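Local coordinates for protein probable benzoylformate decarboxylase (Rhodococcus jostii, PDB 7ORX) that is probably a thiamine diphosphate-dependent enzyme of three domains, with thiamine diphosphate and a sodium ion bound, at residues 216-221 against 393-398; 246-251 against 344-349; 359-364 against 504-509; 364-369 against 387-392; 511-514 against 519-522. All coordinates share one frame; numbering follows the deposited sequence.

Contact 1: 216-221 against 393-398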
# COMPACT_ATOMS: atom_id res chain seq x y z
N ALA C 216 -4.16 -12.73 28.94
CA ALA C 216 -3.81 -13.58 27.76
C ALA C 216 -2.78 -14.66 28.12
O ALA C 216 -2.97 -15.77 27.65
CB ALA C 216 -3.32 -12.74 26.61
N ASP C 217 -1.76 -14.36 28.93
CA ASP C 217 -0.61 -15.28 29.22
C ASP C 217 -0.92 -16.12 30.46
O ASP C 217 0.02 -16.81 30.95
CB ASP C 217 0.73 -14.54 29.35
CG ASP C 217 1.50 -14.46 28.01
OD1 ASP C 217 0.82 -14.37 26.91
OD2 ASP C 217 2.83 -14.50 28.05
N ARG C 218 -2.16 -16.02 30.98
CA ARG C 218 -2.64 -16.83 32.14
C ARG C 218 -1.71 -16.58 33.33
O ARG C 218 -1.35 -17.56 33.99
CB ARG C 218 -2.69 -18.32 31.78
CG ARG C 218 -3.70 -18.62 30.68
CD ARG C 218 -3.57 -19.93 29.92
NE ARG C 218 -4.84 -20.63 29.96
CZ ARG C 218 -5.94 -20.32 29.26
NH1 ARG C 218 -5.97 -19.31 28.41
NH2 ARG C 218 -7.03 -21.05 29.41
N ALA C 219 -1.33 -15.33 33.57
CA ALA C 219 -0.38 -14.94 34.63
C ALA C 219 -1.09 -14.20 35.79
O ALA C 219 -0.38 -13.55 36.57
CB ALA C 219 0.68 -14.09 34.02
N ASN C 220 -2.42 -14.30 35.91
CA ASN C 220 -3.22 -13.59 36.95
C ASN C 220 -2.65 -13.92 38.33
O ASN C 220 -2.35 -12.96 39.07
CB ASN C 220 -4.70 -13.90 36.78
CG ASN C 220 -5.20 -13.61 35.38
OD1 ASN C 220 -4.73 -14.25 34.43
ND2 ASN C 220 -6.12 -12.64 35.26
N ALA C 221 -2.42 -15.20 38.63
CA ALA C 221 -1.88 -15.72 39.92
C ALA C 221 -0.48 -15.16 40.25
O ALA C 221 -0.25 -14.87 41.46
CB ALA C 221 -1.80 -17.22 39.87
N SER C 393 -12.65 -12.96 39.54
CA SER C 393 -11.54 -13.59 40.31
C SER C 393 -10.83 -14.73 39.56
O SER C 393 -10.02 -15.39 40.19
CB SER C 393 -12.04 -14.06 41.66
OG SER C 393 -12.96 -15.13 41.53
N HIS C 394 -11.22 -15.01 38.32
CA HIS C 394 -10.73 -16.11 37.47
C HIS C 394 -10.12 -15.52 36.21
O HIS C 394 -10.61 -14.44 35.74
CB HIS C 394 -11.82 -17.13 37.09
CG HIS C 394 -12.23 -18.01 38.23
ND1 HIS C 394 -13.11 -17.58 39.21
CD2 HIS C 394 -11.90 -19.29 38.55
CE1 HIS C 394 -13.30 -18.54 40.09
NE2 HIS C 394 -12.56 -19.60 39.72
N GLN C 395 -9.09 -16.20 35.66
CA GLN C 395 -8.54 -15.87 34.32
C GLN C 395 -9.73 -15.71 33.36
O GLN C 395 -10.73 -16.42 33.48
CB GLN C 395 -7.59 -16.99 33.90
CG GLN C 395 -6.82 -16.72 32.63
CD GLN C 395 -7.64 -16.91 31.38
OE1 GLN C 395 -7.33 -16.29 30.36
NE2 GLN C 395 -8.67 -17.76 31.43
N GLY C 396 -9.63 -14.81 32.41
CA GLY C 396 -10.56 -14.77 31.27
C GLY C 396 -11.98 -14.43 31.70
O GLY C 396 -12.89 -14.95 31.05
N SER C 397 -12.15 -13.50 32.64
CA SER C 397 -13.47 -13.11 33.19
C SER C 397 -14.06 -11.86 32.54
O SER C 397 -15.27 -11.64 32.76
CB SER C 397 -13.40 -12.95 34.66
OG SER C 397 -13.11 -14.19 35.27
N TYR C 398 -13.29 -11.09 31.78
CA TYR C 398 -13.71 -9.81 31.16
C TYR C 398 -13.07 -9.66 29.77
O TYR C 398 -11.86 -9.83 29.64
CB TYR C 398 -13.31 -8.64 32.05
CG TYR C 398 -13.77 -7.28 31.59
CD1 TYR C 398 -15.02 -6.82 31.90
CD2 TYR C 398 -12.96 -6.44 30.83
CE1 TYR C 398 -15.48 -5.59 31.47
CE2 TYR C 398 -13.40 -5.20 30.39
CZ TYR C 398 -14.67 -4.78 30.72
OH TYR C 398 -15.16 -3.57 30.31
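The backbones come nearest at Asn220 and Gln395, whose CA atoms lie 6.4 Å apart, so a turn between two helices faces an irregular loop. Gln395 fills the gap: its CG stands anti to the backbone N (chi1 -173°) and the chain then folds back at chi2, which carries the amide across to Arg218 and leaves the CB-CG part beside Asn220. There Asn220 OD1 sits 3.7 Å from Gln395 CG, an oxygen resting on a methylene, and the two amide planes are nearly perpendicular at 87°. Further out the Gln395 amide lies over one face of the Arg218 guanidinium, near its rim, the planes inclined by 33°. With Arg218 NH1 3.8 Å from Gln395 OE1, this is loose packing at the surface.

The turn is a Schellman motif. Arg218, with positive phi, is its C-prime residue and closes helix 212-216, with Arg218 N and Ala219 N turned back to Asp215 O and Val214 O; Ala219 then occupies the N-cap position before helix 220-230. Asp215 is also what ties the two sides together in polar terms, since its OD1 accepts from both Asn220 ND2 and Gly396 N. On the loop side Ser397 OG donates to His394 O at 2.6 Å, approaching from above the carbonyl plane, and Gln395 O accepts from Arg423 NH1.

Contact 2: 246-251 against 344-349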
# COMPACT_ATOMS: atom_id res chain seq x y z
N PRO C 246 -7.56 -10.17 40.18
CA PRO C 246 -8.80 -10.29 40.95
C PRO C 246 -9.28 -8.90 41.43
O PRO C 246 -8.52 -8.21 42.05
CB PRO C 246 -8.44 -11.22 42.12
CG PRO C 246 -7.06 -11.77 41.87
CD PRO C 246 -6.44 -10.90 40.79
N THR C 247 -10.51 -8.49 41.14
CA THR C 247 -11.04 -7.13 41.50
C THR C 247 -11.35 -6.99 42.99
O THR C 247 -11.68 -5.86 43.35
CB THR C 247 -12.31 -6.75 40.73
OG1 THR C 247 -13.40 -7.56 41.16
CG2 THR C 247 -12.09 -6.85 39.23
N ARG C 248 -11.27 -8.05 43.79
CA ARG C 248 -11.54 -7.91 45.26
C ARG C 248 -10.27 -8.31 46.03
O ARG C 248 -10.31 -8.59 47.21
CB ARG C 248 -12.79 -8.67 45.72
CG ARG C 248 -14.05 -8.33 44.95
CD ARG C 248 -14.44 -6.86 45.08
NE ARG C 248 -14.95 -6.56 46.43
CZ ARG C 248 -14.98 -5.33 46.96
NH1 ARG C 248 -14.57 -4.29 46.24
NH2 ARG C 248 -15.41 -5.11 48.18
N HIS C 249 -9.15 -8.35 45.38
CA HIS C 249 -7.86 -8.48 46.09
C HIS C 249 -7.54 -7.19 46.82
O HIS C 249 -7.81 -6.10 46.32
CB HIS C 249 -6.76 -8.85 45.10
CG HIS C 249 -5.51 -9.23 45.79
ND1 HIS C 249 -4.59 -8.30 46.11
CD2 HIS C 249 -5.04 -10.42 46.22
CE1 HIS C 249 -3.57 -8.90 46.73
NE2 HIS C 249 -3.82 -10.22 46.78
N PRO C 250 -6.93 -7.25 48.02
CA PRO C 250 -6.43 -6.05 48.70
C PRO C 250 -5.75 -5.00 47.81
O PRO C 250 -6.08 -3.84 47.93
CB PRO C 250 -5.46 -6.66 49.71
CG PRO C 250 -6.24 -7.88 50.15
CD PRO C 250 -6.76 -8.46 48.84
N SER C 251 -4.84 -5.43 46.94
CA SER C 251 -4.02 -4.54 46.07
C SER C 251 -4.88 -3.85 45.00
O SER C 251 -4.46 -2.81 44.52
CB SER C 251 -2.89 -5.29 45.46
OG SER C 251 -1.89 -5.60 46.43
N GLY C 344 -12.90 -1.95 51.06
CA GLY C 344 -14.23 -1.61 51.59
C GLY C 344 -15.28 -2.50 50.95
O GLY C 344 -15.07 -3.02 49.86
N ASP C 345 -16.39 -2.65 51.65
CA ASP C 345 -17.60 -3.34 51.15
C ASP C 345 -18.05 -2.62 49.88
O ASP C 345 -17.67 -1.44 49.71
CB ASP C 345 -18.65 -3.44 52.26
CG ASP C 345 -19.28 -4.82 52.27
OD1 ASP C 345 -18.98 -5.61 51.27
OD2 ASP C 345 -20.07 -5.11 53.25
N PHE C 346 -18.74 -3.30 48.97
CA PHE C 346 -19.29 -2.66 47.75
C PHE C 346 -20.24 -1.53 48.17
O PHE C 346 -21.15 -1.78 49.03
CB PHE C 346 -20.08 -3.68 46.92
CG PHE C 346 -19.27 -4.70 46.20
CD1 PHE C 346 -18.46 -4.32 45.13
CD2 PHE C 346 -19.29 -6.03 46.60
CE1 PHE C 346 -17.71 -5.26 44.44
CE2 PHE C 346 -18.52 -6.96 45.91
CZ PHE C 346 -17.76 -6.58 44.82
N GLU C 347 -20.04 -0.34 47.61
CA GLU C 347 -20.96 0.83 47.73
C GLU C 347 -22.40 0.40 47.43
O GLU C 347 -22.63 -0.52 46.60
CB GLU C 347 -20.52 1.97 46.80
CG GLU C 347 -21.27 3.28 47.05
CD GLU C 347 -20.81 4.47 46.22
OE1 GLU C 347 -19.85 4.31 45.38
OE2 GLU C 347 -21.40 5.57 46.42
N GLU C 348 -23.35 1.04 48.12
CA GLU C 348 -24.79 0.70 48.08
C GLU C 348 -25.37 1.18 46.75
O GLU C 348 -24.88 2.22 46.26
CB GLU C 348 -25.47 1.36 49.27
CG GLU C 348 -26.87 0.86 49.51
CD GLU C 348 -26.92 -0.56 50.09
OE1 GLU C 348 -26.22 -1.47 49.51
OE2 GLU C 348 -27.66 -0.74 51.12
N ALA C 349 -26.34 0.45 46.19
CA ALA C 349 -26.84 0.70 44.81
C ALA C 349 -28.37 0.89 44.79
O ALA C 349 -29.06 -0.06 44.43
CB ALA C 349 -26.40 -0.41 43.89
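This is a surface contact in which one arginine, Arg248, is laid on one aromatic ring, Phe346, and it joins the central domain to the connection that leads on to helix 358-368. Segment 246-251 approaches strand 252-255 through a type I turn from Pro246 to His249; segment 344-349 runs extended, and the two backbones come no closer than 9.3 Å, between the CA atoms of Arg248 and Gly344. The arginine spans that distance. Bends at chi2 (-61°) and chi3 fold its chain over the ring, so that NE stands 3.2 Å from Phe346 CZ and CD rests near the same ring atom.

The guanidinium lies almost flat on one face of the ring, planes 25° apart, with Arg248 CZ 3.8 Å from the Phe346 centroid: a stack and a cation-pi pair at once. The N-H of NH2 points outward along the guanidinium plane and is taken up by Gly344 O at 2.7 Å, through a moderately bent bond (151°). Face and edge of the same group are thus gripped by neighbouring parts of one segment, which limits its freedom to turn. Asp345 OD1, 4.7 Å from Arg248 NH2, makes no ion pair but may add some electrostatic attraction. Arg366 makes a cation-pi contact with Phe346 from the opposite face. The result is a ring sandwiched between two guanidinium groups, a cation-pi sandwich that brings the central domain, the connecting segment and helix 358-368 together.

Contact 3: 359-364 against 504-509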
# COMPACT_ATOMS: atom_id res chain seq x y z
N ALA C 359 -25.09 0.91 37.96
CA ALA C 359 -24.43 0.45 39.22
C ALA C 359 -25.33 -0.57 39.92
O ALA C 359 -24.82 -1.52 40.44
CB ALA C 359 -24.10 1.62 40.11
N GLN C 360 -26.64 -0.39 39.90
CA GLN C 360 -27.57 -1.35 40.55
C GLN C 360 -27.71 -2.60 39.68
O GLN C 360 -27.77 -3.70 40.24
CB GLN C 360 -28.96 -0.74 40.77
CG GLN C 360 -29.81 -1.63 41.66
CD GLN C 360 -31.25 -1.16 41.72
OE1 GLN C 360 -32.00 -1.54 42.62
NE2 GLN C 360 -31.65 -0.35 40.75
N LEU C 361 -27.79 -2.43 38.37
CA LEU C 361 -27.88 -3.59 37.46
C LEU C 361 -26.66 -4.48 37.67
O LEU C 361 -26.82 -5.68 37.72
CB LEU C 361 -27.97 -3.11 36.01
CG LEU C 361 -28.07 -4.24 35.00
CD1 LEU C 361 -29.24 -5.16 35.31
CD2 LEU C 361 -28.20 -3.70 33.60
N PHE C 362 -25.47 -3.91 37.81
CA PHE C 362 -24.23 -4.70 37.97
C PHE C 362 -24.22 -5.37 39.35
O PHE C 362 -23.77 -6.50 39.47
CB PHE C 362 -23.00 -3.87 37.64
CG PHE C 362 -22.89 -3.43 36.20
CD1 PHE C 362 -23.38 -4.20 35.17
CD2 PHE C 362 -22.32 -2.22 35.87
CE1 PHE C 362 -23.34 -3.76 33.86
CE2 PHE C 362 -22.25 -1.80 34.56
CZ PHE C 362 -22.76 -2.57 33.55
N ALA C 363 -24.76 -4.73 40.36
CA ALA C 363 -24.85 -5.33 41.72
C ALA C 363 -25.81 -6.52 41.69
O ALA C 363 -25.48 -7.53 42.28
CB ALA C 363 -25.24 -4.29 42.73
N LEU C 364 -26.96 -6.40 41.02
CA LEU C 364 -27.88 -7.54 40.75
C LEU C 364 -27.12 -8.61 39.93
O LEU C 364 -27.23 -9.78 40.27
CB LEU C 364 -29.12 -7.05 40.01
CG LEU C 364 -30.30 -6.64 40.88
CD1 LEU C 364 -29.89 -6.27 42.32
CD2 LEU C 364 -31.05 -5.48 40.21
N GLU C 504 -36.64 -6.33 40.79
CA GLU C 504 -37.34 -7.60 41.15
C GLU C 504 -37.47 -8.41 39.85
O GLU C 504 -37.09 -9.59 39.86
CB GLU C 504 -38.65 -7.30 41.90
CG GLU C 504 -39.59 -8.49 42.21
CD GLU C 504 -41.11 -8.23 42.10
OE1 GLU C 504 -41.55 -7.03 42.06
OE2 GLU C 504 -41.92 -9.21 42.09
N ASP C 505 -37.95 -7.78 38.77
CA ASP C 505 -38.20 -8.44 37.45
C ASP C 505 -36.87 -8.87 36.82
O ASP C 505 -36.83 -9.89 36.14
CB ASP C 505 -38.79 -7.55 36.36
CG ASP C 505 -40.11 -6.84 36.60
OD1 ASP C 505 -41.00 -7.43 37.27
OD2 ASP C 505 -40.24 -5.70 36.05
N PHE C 506 -35.84 -8.04 36.95
CA PHE C 506 -34.50 -8.38 36.43
C PHE C 506 -33.99 -9.62 37.17
O PHE C 506 -33.58 -10.56 36.48
CB PHE C 506 -33.48 -7.27 36.58
CG PHE C 506 -32.14 -7.77 36.13
CD1 PHE C 506 -31.88 -7.95 34.79
CD2 PHE C 506 -31.19 -8.20 37.05
CE1 PHE C 506 -30.69 -8.51 34.37
CE2 PHE C 506 -29.99 -8.75 36.62
CZ PHE C 506 -29.74 -8.92 35.28
N THR C 507 -34.01 -9.64 38.50
CA THR C 507 -33.47 -10.77 39.30
C THR C 507 -34.15 -12.06 38.84
O THR C 507 -33.47 -13.07 38.73
CB THR C 507 -33.65 -10.56 40.81
OG1 THR C 507 -32.76 -9.53 41.20
CG2 THR C 507 -33.44 -11.82 41.63
N THR C 508 -35.44 -12.02 38.53
CA THR C 508 -36.27 -13.17 38.06
C THR C 508 -35.79 -13.61 36.67
O THR C 508 -35.42 -14.78 36.53
CB THR C 508 -37.76 -12.82 38.06
OG1 THR C 508 -38.17 -12.64 39.43
CG2 THR C 508 -38.64 -13.88 37.43
N ALA C 509 -35.83 -12.70 35.68
CA ALA C 509 -35.48 -12.96 34.26
C ALA C 509 -34.05 -13.53 34.19
O ALA C 509 -33.84 -14.47 33.41
CB ALA C 509 -35.67 -11.70 33.43
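Two helices pack side by side here, Leu361 and Leu364 of helix 358-368 meeting Phe506 and Thr507 of helix 503-515, in the layer that covers the parallel sheet of the third domain. The axes of the two short segments pass 10.6 Å apart and run broadly in the same direction, crossing at -37°.

The centre of the interface is the Phe506 ring. CG of this residue is anti to the backbone N (chi1 175°), which sends the ring out toward the neighbouring helix, where Leu361 CD1 comes down over the middle of one face. That methyl is 3.6 Å from the Phe506 centroid and only 6° off the ring normal, a CH-pi contact with the carbon about equally far from all six ring atoms. The two side chains cross at about a right angle, and CD1 is the branch of Leu361 that touches. Leu364 arrives one helical turn later, its CB 3.8 Å from Phe506 CD2 on an oblique approach, the two side chains sliding past each other in opposite directions. Its CG also meets Thr507 OG1 at 3.8 Å; that hydroxyl is hydrogen-bonded back to Ala503 O within its own helix, so its polar need is met there while it rests against the leucine.

Beneath the pair runs strand 452-457, touched by Leu361 through Leu456 and by Phe506 through Ile454, while Phe510 lies against the Phe506 ring and Val500 of strand 496-500 touches it.

Contact 4: 364-369 against 387-392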
# COMPACT_ATOMS: atom_id res chain seq x y z
N LEU C 364 -26.96 -6.40 41.02
CA LEU C 364 -27.88 -7.54 40.75
C LEU C 364 -27.12 -8.61 39.93
O LEU C 364 -27.23 -9.78 40.27
CB LEU C 364 -29.12 -7.05 40.01
CG LEU C 364 -30.30 -6.64 40.88
CD1 LEU C 364 -29.89 -6.27 42.32
CD2 LEU C 364 -31.05 -5.48 40.21
N VAL C 365 -26.36 -8.24 38.91
CA VAL C 365 -25.62 -9.27 38.15
C VAL C 365 -24.59 -9.95 39.08
O VAL C 365 -24.47 -11.16 39.02
CB VAL C 365 -24.96 -8.67 36.89
CG1 VAL C 365 -23.94 -9.61 36.28
CG2 VAL C 365 -26.03 -8.25 35.88
N ARG C 366 -23.90 -9.21 39.94
CA ARG C 366 -22.93 -9.80 40.88
C ARG C 366 -23.63 -10.87 41.73
O ARG C 366 -23.11 -11.99 41.81
CB ARG C 366 -22.30 -8.73 41.78
CG ARG C 366 -21.29 -9.29 42.78
CD ARG C 366 -20.75 -8.25 43.73
NE ARG C 366 -21.70 -7.60 44.66
CZ ARG C 366 -22.11 -6.33 44.59
NH1 ARG C 366 -21.70 -5.53 43.62
NH2 ARG C 366 -22.95 -5.87 45.48
N ALA C 367 -24.76 -10.54 42.33
CA ALA C 367 -25.52 -11.40 43.27
C ALA C 367 -26.10 -12.63 42.56
O ALA C 367 -26.23 -13.66 43.21
CB ALA C 367 -26.61 -10.58 43.90
N GLY C 368 -26.48 -12.54 41.29
CA GLY C 368 -27.15 -13.63 40.54
C GLY C 368 -26.17 -14.55 39.82
O GLY C 368 -26.52 -15.67 39.60
N ALA C 369 -25.00 -14.07 39.42
CA ALA C 369 -24.17 -14.71 38.39
C ALA C 369 -23.21 -15.66 39.07
O ALA C 369 -22.72 -15.37 40.14
CB ALA C 369 -23.38 -13.70 37.59
N TRP C 387 -16.76 -1.44 37.32
CA TRP C 387 -15.52 -1.76 38.07
C TRP C 387 -15.75 -1.59 39.57
O TRP C 387 -15.09 -2.27 40.38
CB TRP C 387 -14.36 -0.93 37.52
CG TRP C 387 -13.97 -1.39 36.15
CD1 TRP C 387 -14.14 -0.74 34.97
CD2 TRP C 387 -13.39 -2.66 35.84
NE1 TRP C 387 -13.67 -1.51 33.93
CE2 TRP C 387 -13.21 -2.69 34.44
CE3 TRP C 387 -12.94 -3.73 36.61
CZ2 TRP C 387 -12.63 -3.77 33.81
CZ3 TRP C 387 -12.35 -4.80 35.98
CH2 TRP C 387 -12.20 -4.81 34.60
N SER C 388 -16.67 -0.73 39.93
CA SER C 388 -16.96 -0.39 41.34
C SER C 388 -17.89 -1.46 41.92
O SER C 388 -18.12 -1.46 43.13
CB SER C 388 -17.54 1.00 41.46
OG SER C 388 -18.89 1.00 41.03
N GLN C 389 -18.36 -2.39 41.10
CA GLN C 389 -19.52 -3.24 41.44
C GLN C 389 -19.30 -4.71 41.05
O GLN C 389 -20.10 -5.50 41.50
CB GLN C 389 -20.72 -2.58 40.76
CG GLN C 389 -22.01 -2.71 41.55
CD GLN C 389 -22.02 -1.92 42.85
OE1 GLN C 389 -22.41 -2.43 43.88
NE2 GLN C 389 -21.60 -0.67 42.80
N MET C 390 -18.24 -5.12 40.34
CA MET C 390 -18.11 -6.54 39.91
C MET C 390 -17.04 -7.27 40.70
O MET C 390 -16.05 -6.59 41.09
CB MET C 390 -17.81 -6.61 38.42
CG MET C 390 -19.00 -6.15 37.60
SD MET C 390 -20.38 -7.26 37.81
CE MET C 390 -20.09 -8.34 36.42
N ASP C 391 -17.25 -8.58 40.92
CA ASP C 391 -16.30 -9.49 41.64
C ASP C 391 -15.79 -10.55 40.67
O ASP C 391 -16.29 -11.67 40.68
CB ASP C 391 -16.92 -10.14 42.89
CG ASP C 391 -15.99 -11.03 43.72
OD1 ASP C 391 -14.80 -11.19 43.37
OD2 ASP C 391 -16.48 -11.59 44.73
N LEU C 392 -14.77 -10.18 39.91
CA LEU C 392 -14.06 -11.04 38.91
C LEU C 392 -12.85 -11.65 39.59
O LEU C 392 -12.08 -10.89 40.16
CB LEU C 392 -13.63 -10.14 37.75
CG LEU C 392 -14.68 -9.78 36.71
CD1 LEU C 392 -16.06 -9.73 37.29
CD2 LEU C 392 -14.37 -8.45 36.06
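Arg366 reaches Gln389 by staying fully extended through chi1 and chi2 and turning at chi3 (63°), while Gln389 bends at chi2, which brings OE1 round to the same arginine nitrogen that its carbonyl faces. The contact joins the last turns of helix 358-368 to the C-terminal part of helix 383-389 and the residues that follow; strand 374-378, in the parallel sheet of the third domain, lies between the two helices along the chain.

NH1 of Arg366 gives two hydrogen bonds to the same residue. The shorter runs to Gln389 O, 2.7 Å away and essentially in the guanidinium plane; the second runs to Gln389 OE1 at 3.2 Å and is nearly straight at 168°, though the donor stands off the amide plane. One terminal nitrogen therefore holds a main-chain oxygen and a side-chain oxygen together, fixing the Gln389 amide. Asp391 adds its CB, 4.4 Å from Arg366 CD, but its carboxylate does not pair with the guanidinium.

On the buried side Val365 and Met390 both lean on Tyr375 of the strand. The CB of Met390 points away from segment 364-369, yet bends at chi2 and chi3 bring the methyl end back, leaving Met390 CE 4.1 Å from Val365 CG1.

Contact 5: 511-514 against 519-522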
# COMPACT_ATOMS: atom_id res chain seq x y z
N LYS C 511 -32.21 -15.07 36.79
CA LYS C 511 -32.16 -16.39 37.46
C LYS C 511 -32.58 -17.46 36.45
O LYS C 511 -31.96 -18.55 36.41
CB LYS C 511 -33.09 -16.45 38.67
CG LYS C 511 -32.66 -17.35 39.81
CD LYS C 511 -33.20 -18.75 39.74
CE LYS C 511 -34.62 -18.84 40.21
NZ LYS C 511 -34.63 -18.85 41.69
N SER C 512 -33.59 -17.11 35.65
CA SER C 512 -34.23 -17.95 34.62
C SER C 512 -33.28 -18.16 33.45
O SER C 512 -33.04 -19.34 33.11
CB SER C 512 -35.49 -17.27 34.16
OG SER C 512 -36.23 -18.13 33.31
N ALA C 513 -32.78 -17.07 32.87
CA ALA C 513 -31.77 -17.05 31.77
C ALA C 513 -30.55 -17.91 32.12
O ALA C 513 -30.12 -18.60 31.23
CB ALA C 513 -31.34 -15.64 31.47
N LEU C 514 -30.02 -17.87 33.34
CA LEU C 514 -28.82 -18.68 33.70
C LEU C 514 -29.16 -20.16 33.68
O LEU C 514 -28.25 -20.96 33.43
CB LEU C 514 -28.29 -18.29 35.08
CG LEU C 514 -27.70 -16.89 35.20
CD1 LEU C 514 -27.48 -16.51 36.64
CD2 LEU C 514 -26.39 -16.78 34.45
N PRO C 519 -29.75 -19.64 24.04
CA PRO C 519 -29.55 -18.20 24.10
C PRO C 519 -30.82 -17.56 24.66
O PRO C 519 -31.92 -17.98 24.31
CB PRO C 519 -29.30 -17.75 22.66
CG PRO C 519 -29.80 -18.91 21.85
CD PRO C 519 -29.53 -20.15 22.68
N THR C 520 -30.61 -16.57 25.52
CA THR C 520 -31.64 -15.72 26.17
C THR C 520 -31.16 -14.28 26.13
O THR C 520 -29.95 -14.05 26.31
CB THR C 520 -31.85 -16.15 27.62
OG1 THR C 520 -30.56 -16.41 28.16
CG2 THR C 520 -32.68 -17.41 27.71
N LEU C 521 -32.07 -13.36 25.87
CA LEU C 521 -31.80 -11.92 25.84
C LEU C 521 -32.70 -11.26 26.88
O LEU C 521 -33.91 -11.49 26.82
CB LEU C 521 -32.14 -11.37 24.46
CG LEU C 521 -31.88 -9.89 24.31
CD1 LEU C 521 -31.20 -9.59 22.98
CD2 LEU C 521 -33.15 -9.09 24.50
N ILE C 522 -32.13 -10.45 27.75
CA ILE C 522 -32.90 -9.58 28.67
C ILE C 522 -32.67 -8.14 28.24
O ILE C 522 -31.55 -7.73 28.25
CB ILE C 522 -32.42 -9.79 30.10
CG1 ILE C 522 -32.69 -11.21 30.57
CG2 ILE C 522 -33.02 -8.78 31.03
CD1 ILE C 522 -31.77 -11.64 31.69
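Ala513 points its CB toward strand 520-525, and Thr520 and Ile522 point back at it, while Leu521 between them faces the other side of the sheet. This is the close of a beta-alpha-beta unit: strand 496-500, helix 503-515, then strand 520-525 laid parallel to the first.

Thr520 carries its OG1 in the crowded position between backbone N and carbonyl carbon (chi1 42°), which lets the hydroxyl meet the alanine methyl, OG1 to Ala513 CB being 3.5 Å. Its other branch, CG2, instead passes beside Ala513 CA at 4.2 Å. Ile522, two residues on, comes from further along the strand and lays only the end of its side chain on the methyl, CD1 to Ala513 CB 4.0 Å. The methyl thus meets a hydroxyl on one flank and an aliphatic end on another. Val452 of the adjacent strand also touches both Ala513 and Thr520.

The small alanine side chain is consistent with the close approach of helix and strand, the CA atoms of Ala513 and Thr520 being 5.8 Å apart. Neither the alanine methyl nor the isoleucine end can bond to the threonine oxygen, so the contact between these two buried segments is van der Waals in character.

In the fold
Contacts 3 and 4 both use helix 358-368, with centres about 10 Å apart, and share Leu364, which belongs to both segments. Contact 2, about 10 Å from contact 4 centre to centre, joins it through Thr247, whose OG1 bonds to Met390 O. Contact 5 continues from contact 3 along helix 503-515, about 12 Å between centres, with Ile522 touching Phe506 and Ala509. Contact 1 lies about 25 Å from contact 5, centre to centre, and about 17 Å from contact 4, which it touches through Tyr398 against Trp387. In contact 3 the side chain of Leu361 lies about 10 Å from a bound thiamine diphosphate and about 11 Å from a sodium ion.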